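Side-chain contacts in PipY (Synechococcus elongatus, PDB 5NLC), which binds pyridoxal 5'-phosphate and is probably involved in keeping the supply of this cofactor in balance: residues K77-K80 against A81-F85; A97-L100 against D101-G105; A162-Q165 against A166-Q170; R172-A175 against A176-Q180. All coordinates share one frame; numbering follows the deposited sequence.

Contact 1: residues K77-K80 against A81-F85. With PO4 (phosphate ion), chain C.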
loop_
_atom_site.group_PDB
_atom_site.type_symbol
_atom_site.label_atom_id
_atom_site.label_comp_id
_atom_site.label_asym_id
_atom_site.label_seq_id
_atom_site.Cartn_x
_atom_site.Cartn_y
_atom_site.Cartn_z
ATOM N N LYS A 77 2.299 9.163 -14.764
ATOM C CA LYS A 77 2.497 9.797 -13.477
ATOM C C LYS A 77 3.525 9.023 -12.651
ATOM O O LYS A 77 3.752 9.353 -11.495
ATOM C CB LYS A 77 1.172 9.880 -12.689
ATOM C CG LYS A 77 0.133 10.857 -13.210
ATOM C CD LYS A 77 0.637 12.309 -13.118
ATOM C CE LYS A 77 -0.265 13.282 -13.881
ATOM N NZ LYS A 77 -1.638 13.321 -13.297
ATOM N N ALA A 78 4.130 8.000 -13.233
ATOM C CA ALA A 78 5.078 7.173 -12.504
ATOM C C ALA A 78 6.259 8.043 -12.030
ATOM O O ALA A 78 6.751 7.835 -10.964
ATOM C CB ALA A 78 5.532 5.998 -13.340
ATOM N N ARG A 79 6.688 9.031 -12.830
ATOM C CA ARG A 79 7.819 9.845 -12.443
ATOM C C ARG A 79 7.542 10.630 -11.166
ATOM O O ARG A 79 8.348 10.635 -10.244
ATOM C CB ARG A 79 8.202 10.767 -13.591
ATOM C CG ARG A 79 9.452 11.589 -13.353
ATOM C CD ARG A 79 9.793 12.416 -14.619
ATOM N NE ARG A 79 10.416 11.510 -15.551
ATOM C CZ ARG A 79 11.694 11.111 -15.499
ATOM N NH1 ARG A 79 12.565 11.610 -14.625
ATOM N NH2 ARG A 79 12.111 10.220 -16.367
ATOM N N LYS A 80 6.404 11.329 -11.122
ATOM C CA LYS A 80 6.019 12.022 -9.903
ATOM C C LYS A 80 5.838 11.078 -8.717
ATOM O O LYS A 80 6.127 11.452 -7.611
ATOM C CB LYS A 80 4.770 12.875 -10.111
ATOM C CG LYS A 80 5.044 14.113 -10.980
ATOM C CD LYS A 80 3.718 14.803 -11.258
ATOM C CE LYS A 80 3.907 16.211 -11.843
ATOM N NZ LYS A 80 2.756 16.514 -12.739
ATOM N N ALA A 81 5.313 9.885 -8.931
ATOM C CA ALA A 81 5.176 8.915 -7.831
ATOM C C ALA A 81 6.529 8.491 -7.255
ATOM O O ALA A 81 6.702 8.434 -6.053
ATOM C CB ALA A 81 4.422 7.695 -8.327
ATOM N N VAL A 82 7.525 8.247 -8.132
ATOM C CA VAL A 82 8.853 7.910 -7.652
ATOM C C VAL A 82 9.452 9.068 -6.841
ATOM O O VAL A 82 10.108 8.863 -5.832
ATOM C CB VAL A 82 9.761 7.460 -8.790
ATOM C CG1 VAL A 82 11.186 7.222 -8.295
ATOM C CG2 VAL A 82 9.229 6.187 -9.424
ATOM N N GLU A 83 9.187 10.284 -7.283
ATOM C CA GLU A 83 9.812 11.446 -6.677
ATOM C C GLU A 83 9.220 11.716 -5.295
ATOM O O GLU A 83 9.963 12.156 -4.438
ATOM C CB GLU A 83 9.660 12.696 -7.574
ATOM C CG GLU A 83 10.572 12.724 -8.827
ATOM C CD GLU A 83 10.271 13.906 -9.792
ATOM O OE1 GLU A 83 9.129 14.420 -9.812
ATOM O OE2 GLU A 83 11.182 14.312 -10.550
ATOM N N HIS A 84 7.918 11.427 -5.097
ATOM C CA HIS A 84 7.153 11.854 -3.942
ATOM C C HIS A 84 6.745 10.761 -2.962
ATOM O O HIS A 84 6.326 11.115 -1.919
ATOM C CB HIS A 84 5.909 12.640 -4.381
ATOM C CG HIS A 84 6.264 13.952 -5.008
ATOM N ND1 HIS A 84 6.397 15.113 -4.276
ATOM C CD2 HIS A 84 6.615 14.256 -6.278
ATOM C CE1 HIS A 84 6.833 16.077 -5.086
ATOM N NE2 HIS A 84 6.924 15.593 -6.310
ATOM N N PHE A 85 6.784 9.482 -3.309
ATOM C CA PHE A 85 6.301 8.453 -2.408
ATOM C C PHE A 85 7.439 7.537 -1.995
ATOM O O PHE A 85 8.295 7.165 -2.788
ATOM C CB PHE A 85 5.160 7.698 -3.073
ATOM C CG PHE A 85 3.866 8.516 -3.138
ATOM C CD1 PHE A 85 2.989 8.516 -2.073
ATOM C CD2 PHE A 85 3.562 9.251 -4.237
ATOM C CE1 PHE A 85 1.830 9.278 -2.095
ATOM C CE2 PHE A 85 2.418 10.020 -4.305
ATOM C CZ PHE A 85 1.535 10.034 -3.236
HETATM P P PO4 C . 9.118 9.031 -18.209
HETATM O O1 PO4 C . 8.768 7.666 -17.686
HETATM O O2 PO4 C . 8.538 10.092 -17.299
HETATM O O3 PO4 C . 10.628 9.151 -18.250
HETATM O O4 PO4 C . 8.577 9.171 -19.618
HETATM O O HOH W 1 12.197 13.950 -12.940
#

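Contact 2: residues A97-L100 against D101-G105. With PO4 (phosphate ion), chain C.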
loop_
_atom_site.group_PDB
_atom_site.type_symbol
_atom_site.label_atom_id
_atom_site.label_comp_id
_atom_site.label_asym_id
_atom_site.label_seq_id
_atom_site.Cartn_x
_atom_site.Cartn_y
_atom_site.Cartn_z
ATOM N N ALA A 97 5.666 -1.782 -13.236
ATOM C CA ALA A 97 6.825 -2.129 -12.416
ATOM C C ALA A 97 8.115 -1.765 -13.144
ATOM O O ALA A 97 9.028 -1.147 -12.534
ATOM C CB ALA A 97 6.848 -3.594 -12.097
ATOM N N GLU A 98 8.187 -2.162 -14.407
ATOM C CA GLU A 98 9.346 -1.808 -15.279
ATOM C C GLU A 98 9.574 -0.316 -15.392
ATOM O O GLU A 98 10.727 0.182 -15.320
ATOM C CB GLU A 98 9.218 -2.452 -16.666
ATOM C CG GLU A 98 10.528 -2.264 -17.431
ATOM C CD GLU A 98 10.714 -3.121 -18.643
ATOM O OE1 GLU A 98 9.755 -3.320 -19.423
ATOM O OE2 GLU A 98 11.888 -3.577 -18.820
ATOM N N ARG A 99 8.478 0.416 -15.594
ATOM C CA ARG A 99 8.526 1.861 -15.745
ATOM C C ARG A 99 9.053 2.518 -14.453
ATOM O O ARG A 99 9.978 3.351 -14.500
ATOM C CB ARG A 99 7.135 2.382 -16.107
ATOM C CG ARG A 99 7.003 3.869 -16.367
ATOM C CD ARG A 99 7.471 4.202 -17.732
ATOM N NE ARG A 99 7.158 5.561 -18.131
ATOM C CZ ARG A 99 6.120 5.937 -18.873
ATOM N NH1 ARG A 99 5.994 7.219 -19.168
ATOM N NH2 ARG A 99 5.206 5.071 -19.330
ATOM N N LEU A 100 8.520 2.122 -13.293
ATOM C CA LEU A 100 9.009 2.640 -12.010
ATOM C C LEU A 100 10.533 2.355 -11.804
ATOM O O LEU A 100 11.290 3.191 -11.278
ATOM C CB LEU A 100 8.223 2.026 -10.864
ATOM C CG LEU A 100 6.718 2.465 -10.795
ATOM C CD1 LEU A 100 5.930 1.538 -9.855
ATOM C CD2 LEU A 100 6.627 3.918 -10.343
ATOM N N ASP A 101 10.933 1.167 -12.155
ATOM C CA ASP A 101 12.343 0.759 -12.044
ATOM C C ASP A 101 13.252 1.630 -12.945
ATOM O O ASP A 101 14.321 2.056 -12.516
ATOM C CB ASP A 101 12.497 -0.718 -12.378
ATOM C CG ASP A 101 13.935 -1.203 -12.198
ATOM O OD1 ASP A 101 14.316 -1.486 -11.053
ATOM O OD2 ASP A 101 14.654 -1.284 -13.203
ATOM N N ARG A 102 12.815 1.910 -14.161
ATOM C CA ARG A 102 13.596 2.714 -15.077
ATOM C C ARG A 102 13.736 4.160 -14.506
ATOM O O ARG A 102 14.830 4.706 -14.411
ATOM C CB ARG A 102 12.957 2.743 -16.445
ATOM C CG ARG A 102 13.706 3.664 -17.408
ATOM C CD ARG A 102 13.213 3.594 -18.851
ATOM N NE ARG A 102 11.851 4.103 -19.053
ATOM C CZ ARG A 102 11.443 5.375 -18.908
ATOM N NH1 ARG A 102 12.255 6.359 -18.499
ATOM N NH2 ARG A 102 10.165 5.661 -19.169
ATOM N N ILE A 103 12.621 4.723 -14.056
ATOM C CA ILE A 103 12.596 6.053 -13.484
ATOM C C ILE A 103 13.368 6.112 -12.199
ATOM O O ILE A 103 14.169 7.049 -12.011
ATOM C CB ILE A 103 11.159 6.561 -13.276
ATOM C CG1 ILE A 103 10.458 6.745 -14.645
ATOM C CG2 ILE A 103 11.163 7.914 -12.552
ATOM C CD1 ILE A 103 8.912 6.795 -14.533
ATOM N N ALA A 104 13.180 5.104 -11.326
ATOM C CA ALA A 104 13.952 4.988 -10.072
ATOM C C ALA A 104 15.476 5.046 -10.339
ATOM O O ALA A 104 16.171 5.828 -9.683
ATOM C CB ALA A 104 13.573 3.744 -9.311
ATOM N N GLY A 105 15.933 4.302 -11.329
ATOM C CA GLY A 105 17.348 4.290 -11.736
ATOM C C GLY A 105 17.866 5.633 -12.231
ATOM O O GLY A 105 18.970 6.077 -11.862
HETATM P P PO4 C . 9.118 9.031 -18.209
HETATM O O1 PO4 C . 8.768 7.666 -17.686
HETATM O O2 PO4 C . 8.538 10.092 -17.299
HETATM O O3 PO4 C . 10.628 9.151 -18.250
HETATM O O4 PO4 C . 8.577 9.171 -19.618
HETATM O O HOH W 2 13.396 -1.010 -15.772
#

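Contact 3: residues A162-Q165 against A166-Q170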
loop_
_atom_site.group_PDB
_atom_site.type_symbol
_atom_site.label_atom_id
_atom_site.label_comp_id
_atom_site.label_asym_id
_atom_site.label_seq_id
_atom_site.Cartn_x
_atom_site.Cartn_y
_atom_site.Cartn_z
ATOM N N ALA A 162 -17.803 -13.053 4.371
ATOM C CA ALA A 162 -17.234 -14.393 4.175
ATOM C C ALA A 162 -16.301 -14.472 2.979
ATOM O O ALA A 162 -15.191 -15.023 3.072
ATOM C CB ALA A 162 -18.353 -15.444 4.108
ATOM N N GLU A 163 -16.723 -13.884 1.885
ATOM C CA GLU A 163 -15.962 -13.888 0.648
ATOM C C GLU A 163 -14.674 -13.046 0.857
ATOM O O GLU A 163 -13.608 -13.366 0.298
ATOM C CB GLU A 163 -16.790 -13.332 -0.496
ATOM C CG GLU A 163 -17.820 -14.257 -1.074
ATOM C CD GLU A 163 -18.883 -13.546 -1.923
ATOM O OE1 GLU A 163 -19.063 -12.285 -1.904
ATOM O OE2 GLU A 163 -19.646 -14.287 -2.570
ATOM N N THR A 164 -14.754 -11.984 1.673
ATOM C CA THR A 164 -13.585 -11.188 1.991
ATOM C C THR A 164 -12.577 -11.942 2.848
ATOM O O THR A 164 -11.360 -11.893 2.608
ATOM C CB THR A 164 -13.991 -9.869 2.673
ATOM O OG1 THR A 164 -14.871 -9.193 1.779
ATOM C CG2 THR A 164 -12.763 -9.053 3.024
ATOM N N GLN A 165 -13.045 -12.592 3.863
ATOM C CA GLN A 165 -12.158 -13.444 4.681
ATOM C C GLN A 165 -11.399 -14.446 3.812
ATOM O O GLN A 165 -10.162 -14.596 3.937
ATOM C CB GLN A 165 -12.993 -14.226 5.703
ATOM C CG GLN A 165 -12.075 -15.088 6.563
ATOM C CD GLN A 165 -12.832 -15.931 7.476
ATOM O OE1 GLN A 165 -13.569 -16.822 7.001
ATOM N NE2 GLN A 165 -12.697 -15.691 8.816
ATOM N N ALA A 166 -12.121 -15.100 2.942
ATOM C CA ALA A 166 -11.534 -16.128 2.082
ATOM C C ALA A 166 -10.492 -15.489 1.151
ATOM O O ALA A 166 -9.392 -16.056 0.912
ATOM C CB ALA A 166 -12.607 -16.906 1.328
ATOM N N LEU A 167 -10.798 -14.292 0.665
ATOM C CA LEU A 167 -9.884 -13.565 -0.216
ATOM C C LEU A 167 -8.574 -13.221 0.451
ATOM O O LEU A 167 -7.530 -13.424 -0.199
ATOM C CB LEU A 167 -10.543 -12.292 -0.817
ATOM C CG LEU A 167 -9.637 -11.365 -1.643
ATOM C CD1 LEU A 167 -9.256 -11.925 -3.005
ATOM C CD2 LEU A 167 -10.348 -10.051 -1.815
ATOM N N PHE A 168 -8.646 -12.699 1.702
ATOM C CA PHE A 168 -7.481 -12.305 2.428
ATOM C C PHE A 168 -6.618 -13.513 2.790
ATOM O O PHE A 168 -5.377 -13.437 2.738
ATOM C CB PHE A 168 -7.824 -11.467 3.634
ATOM C CG PHE A 168 -8.419 -10.091 3.304
ATOM C CD1 PHE A 168 -8.137 -9.401 2.124
ATOM C CD2 PHE A 168 -9.213 -9.485 4.269
ATOM C CE1 PHE A 168 -8.677 -8.116 1.922
ATOM C CE2 PHE A 168 -9.742 -8.244 4.090
ATOM C CZ PHE A 168 -9.475 -7.554 2.891
ATOM N N ALA A 169 -7.273 -14.643 3.039
ATOM C CA ALA A 169 -6.539 -15.900 3.291
ATOM C C ALA A 169 -5.815 -16.394 2.042
ATOM O O ALA A 169 -4.655 -16.843 2.089
ATOM C CB ALA A 169 -7.519 -16.945 3.833
ATOM N N GLN A 170 -6.509 -16.291 0.925
ATOM C CA GLN A 170 -5.951 -16.663 -0.371
ATOM C C GLN A 170 -4.790 -15.803 -0.701
ATOM O O GLN A 170 -3.826 -16.331 -1.233
ATOM C CB GLN A 170 -6.986 -16.610 -1.457
ATOM C CG GLN A 170 -6.559 -17.127 -2.830
ATOM C CD GLN A 170 -7.564 -16.779 -3.918
ATOM O OE1 GLN A 170 -8.541 -15.991 -3.697
ATOM N NE2 GLN A 170 -7.323 -17.301 -5.106
#

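Contact 4: residues R172-A175 against A176-Q180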
loop_
_atom_site.group_PDB
_atom_site.type_symbol
_atom_site.label_atom_id
_atom_site.label_comp_id
_atom_site.label_asym_id
_atom_site.label_seq_id
_atom_site.Cartn_x
_atom_site.Cartn_y
_atom_site.Cartn_z
ATOM N N ARG A 172 -2.718 -14.312 1.488
ATOM C CA ARG A 172 -1.648 -14.773 2.349
ATOM C C ARG A 172 -1.006 -16.033 1.822
ATOM O O ARG A 172 0.221 -16.133 1.751
ATOM C CB ARG A 172 -2.153 -15.002 3.792
ATOM C CG ARG A 172 -1.051 -15.515 4.687
ATOM C CD ARG A 172 -1.490 -15.937 6.092
ATOM N NE ARG A 172 -2.320 -17.136 6.003
ATOM C CZ ARG A 172 -3.637 -17.161 6.069
ATOM N NH1 ARG A 172 -4.354 -16.051 6.266
ATOM N NH2 ARG A 172 -4.274 -18.340 5.975
ATOM N N THR A 173 -1.842 -16.975 1.426
ATOM C CA THR A 173 -1.392 -18.239 0.901
ATOM C C THR A 173 -0.541 -18.097 -0.367
ATOM O O THR A 173 0.581 -18.615 -0.476
ATOM C CB THR A 173 -2.636 -19.155 0.768
ATOM O OG1 THR A 173 -3.134 -19.379 2.100
ATOM C CG2 THR A 173 -2.249 -20.470 0.238
ATOM N N PHE A 174 -1.060 -17.348 -1.313
ATOM C CA PHE A 174 -0.371 -17.065 -2.567
ATOM C C PHE A 174 0.950 -16.300 -2.363
ATOM O O PHE A 174 1.902 -16.657 -3.006
ATOM C CB PHE A 174 -1.312 -16.292 -3.468
ATOM C CG PHE A 174 -0.828 -16.052 -4.856
ATOM C CD1 PHE A 174 -0.150 -17.025 -5.588
ATOM C CD2 PHE A 174 -1.148 -14.841 -5.479
ATOM C CE1 PHE A 174 0.236 -16.802 -6.894
ATOM C CE2 PHE A 174 -0.786 -14.617 -6.793
ATOM C CZ PHE A 174 -0.118 -15.598 -7.519
ATOM N N ALA A 175 0.974 -15.285 -1.480
ATOM C CA ALA A 175 2.207 -14.554 -1.203
ATOM C C ALA A 175 3.275 -15.514 -0.698
ATOM O O ALA A 175 4.455 -15.406 -1.125
ATOM C CB ALA A 175 2.016 -13.374 -0.256
ATOM N N ALA A 176 2.896 -16.465 0.160
ATOM C CA ALA A 176 3.893 -17.437 0.625
ATOM C C ALA A 176 4.365 -18.315 -0.551
ATOM O O ALA A 176 5.577 -18.614 -0.698
ATOM C CB ALA A 176 3.310 -18.274 1.760
ATOM N N GLU A 177 3.451 -18.718 -1.424
ATOM C CA GLU A 177 3.902 -19.431 -2.610
ATOM C C GLU A 177 4.832 -18.608 -3.474
ATOM O O GLU A 177 5.800 -19.138 -3.976
ATOM C CB GLU A 177 2.757 -19.881 -3.503
ATOM C CG GLU A 177 2.020 -21.041 -2.947
ATOM C CD GLU A 177 2.928 -22.264 -2.644
ATOM O OE1 GLU A 177 2.920 -22.723 -1.461
ATOM O OE2 GLU A 177 3.659 -22.685 -3.558
ATOM N N LEU A 178 4.503 -17.338 -3.696
ATOM C CA LEU A 178 5.358 -16.535 -4.530
ATOM C C LEU A 178 6.721 -16.379 -3.886
ATOM O O LEU A 178 7.744 -16.324 -4.596
ATOM C CB LEU A 178 4.724 -15.147 -4.803
ATOM C CG LEU A 178 3.520 -15.149 -5.692
ATOM C CD1 LEU A 178 3.039 -13.731 -5.769
ATOM C CD2 LEU A 178 3.770 -15.683 -7.051
ATOM N N GLN A 179 6.742 -16.270 -2.555
ATOM C CA GLN A 179 7.995 -16.023 -1.868
ATOM C C GLN A 179 8.903 -17.242 -2.029
ATOM O O GLN A 179 10.132 -17.086 -2.171
ATOM C CB GLN A 179 7.764 -15.704 -0.378
ATOM C CG GLN A 179 9.056 -15.609 0.442
ATOM C CD GLN A 179 9.910 -14.423 0.091
ATOM O OE1 GLN A 179 9.826 -13.407 0.726
ATOM N NE2 GLN A 179 10.796 -14.571 -0.915
ATOM N N GLN A 180 8.294 -18.417 -2.016
ATOM C CA GLN A 180 9.026 -19.697 -2.279
ATOM C C GLN A 180 9.553 -19.744 -3.708
ATOM O O GLN A 180 10.657 -20.196 -3.926
ATOM C CB GLN A 180 8.165 -20.933 -1.985
HETATM O O HOH W 3 1.279 -21.105 0.442
#

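Contact 1: residues K77-K80 against A81-F85
The guanidinium of R79 and the ring of H84 both meet their partners at the edge. At the R79 edge, near its plane, lie a phosphate ion and a water that leads to E83. At the H84 edge lies the carbonyl oxygen of K80, with CD2 of H84 3.1 Å from O of K80. The first torsion of H84 (chi1 -67°) sets CG beside its own backbone N and turns the CD2 edge back toward the previous turn. R79 grips the phosphate with two bonds. NE of R79 gives one to O2 of the ion at 2.9 Å, and NH2 of R79 gives a nearly straight one to O3 at 2.6 Å. R79 and E83, one turn apart, do not touch through their charged atoms. A water accepts from NH1 of R79 at 2.9 Å and donates to OE2 of E83 at 2.6 Å. Helix 78-84 belongs to the beta-alpha-beta unit between strands 66-69 and 87-91 of the modified TIM barrel. Beneath the side chains run i to i+4 backbone bonds, such as V82 N to A78 O at 3.0 Å. H84 N to K80 O at 3.1 Å is weak; F85 N still bonds to A81 O, and F85 then leaves helical angles. K80 and H84 send their polar ends to Q50 and Q56, while A78 and V82 pack on helix 94-107. NH2 of R79 also forms a salt bridge with E106. R79 thus serves two anions and, through water, a third, which is likely to balance its charge and limit the turning of its guanidinium.

Contact 2: residues A97-L100 against D101-G105
Helix 94-107 is the helix of a beta-alpha-beta unit in a modified TIM barrel, between strands 87-91 and 112-116. On it R99 and R102 run side by side and point the same way, toward one phosphate ion, probably from the crystallisation liquor. Their guanidinium planes are 27° apart, and each meets the phosphate at its edge. NE of R99 donates to O1 of the ion at 2.7 Å, and NH2 of R102 reaches the same O1 at 2.9 Å. The ion is held further by NH1 of R102, which donates to O3 at 3.2 Å, and by NH1 of R99, which donates to O4 at 3.3 Å. The shared anion would probably offset the two positive charges, which come as close as 3.2 Å between NE of R99 and NH2 of R102. R102 also forms a salt bridge with E106. R99 gets there by a bend at chi2 (79°), after a first torsion that leaves CG opposite its backbone N. I103 crosses R99 at a slant, with CD1 of I103 3.9 Å from CG of R99. L100 and I103 face helix 78-84, where both touch A78. On another side of the helix D101 sends OD1 to the backbone N of Q145. Its OD2 takes a bond from a water at 2.9 Å, and the same water donates to O of E98 at 3.0 Å.

Contact 3: residues A162-Q165 against A166-Q170
T164 and F168 lie side by side on helix 161-181, one turn apart, and their side chains point the same way. The methyl of T164 does the touching. Its CG2 comes to 3.3 Å from CE2 of F168 and to 3.6 Å from CZ of F168, so it sits against the outer part of the ring. With OG1 of T164 beside the backbone N (chi1 -58°), the methyl is the branch that reaches toward F168. OG1 turns back instead and bonds to the carbonyl oxygen of T160, which satisfies it in a buried place. The carbonyl oxygen of T164 lies over one face of the F168 ring, 3.5 Å from CG of F168. That same oxygen accepts the backbone N of F168 at 3.0 Å, with an N-H...O angle of 163°. Other i to i+4 bonds continue the helix, as from A169 N to Q165 O at 3.0 Å. Both T164 and F168 also pack on L200, and F168 reaches A201 and D197. Replacing F168 with an alanine would probably leave the T164 methyl without its ring and open a gap toward L200 and A201. The buried pair belongs to helix-to-helix packing in a TIM-barrel-like fold, where helix 161-181 meets helix 198-203. The side chain of F168 lies about 7 Å from that of R210, which binds pyridoxal 5'-phosphate when the cofactor is present; it is absent here.

Contact 4: residues R172-A175 against A176-Q180
The apolar contact joins F174 and L178, one helical turn apart, their side chains slanted to each other. CG of L178 sits over one face of the F174 ring in a CH-pi contact, 4.1 Å from the ring centroid and 18° off its normal. CD2 of L178 adds a contact at 3.7 Å to CE1 of F174. CG of F174, anti to N (chi1 -173°), swings the ring along the helix toward L178. With an alanine in place of F174, L178 would probably lose the ring that it lies against, and P130 and R134 would lose a packing partner. Polar contacts follow the backbone. L178 N bonds to F174 O and Q179 N to A175 O, each at 2.8 Å. A water joins T173 and E177, donating to O of T173 at 2.7 Å and to OE1 of E177 at 3.0 Å. The ends of other side chains go elsewhere: R172 to E204 in a salt bridge, Q179 to the carbonyl of L185. A175 and L178 press on L151 of strand 147-152, and L178 also meets helix 130-141. This is the packing of a barrel helix, with its inner side on the sheet and a flank on the neighbouring helix.

In the fold
The four contacts come in order along the chain, all on or at the ends of helices that flank the parallel strands of the modified TIM barrel. Contacts 1 and 2 lie on the successive helices 78-84 and 94-107, their centres about 10 Å apart. They touch directly: CG2 of V82 is 3.6 Å from CD2 of L100. Both also reach the same phosphate, which thus links two neighbouring helices. Contacts 3 and 4 adjoin on helix 161-181, with centres about 15 Å apart. Contact 3 is on the opposite side of the chain's centre from contacts 1 and 2, about 32 Å away between centres. Of the four, contact 3 alone lies near residues that bind pyridoxal 5'-phosphate.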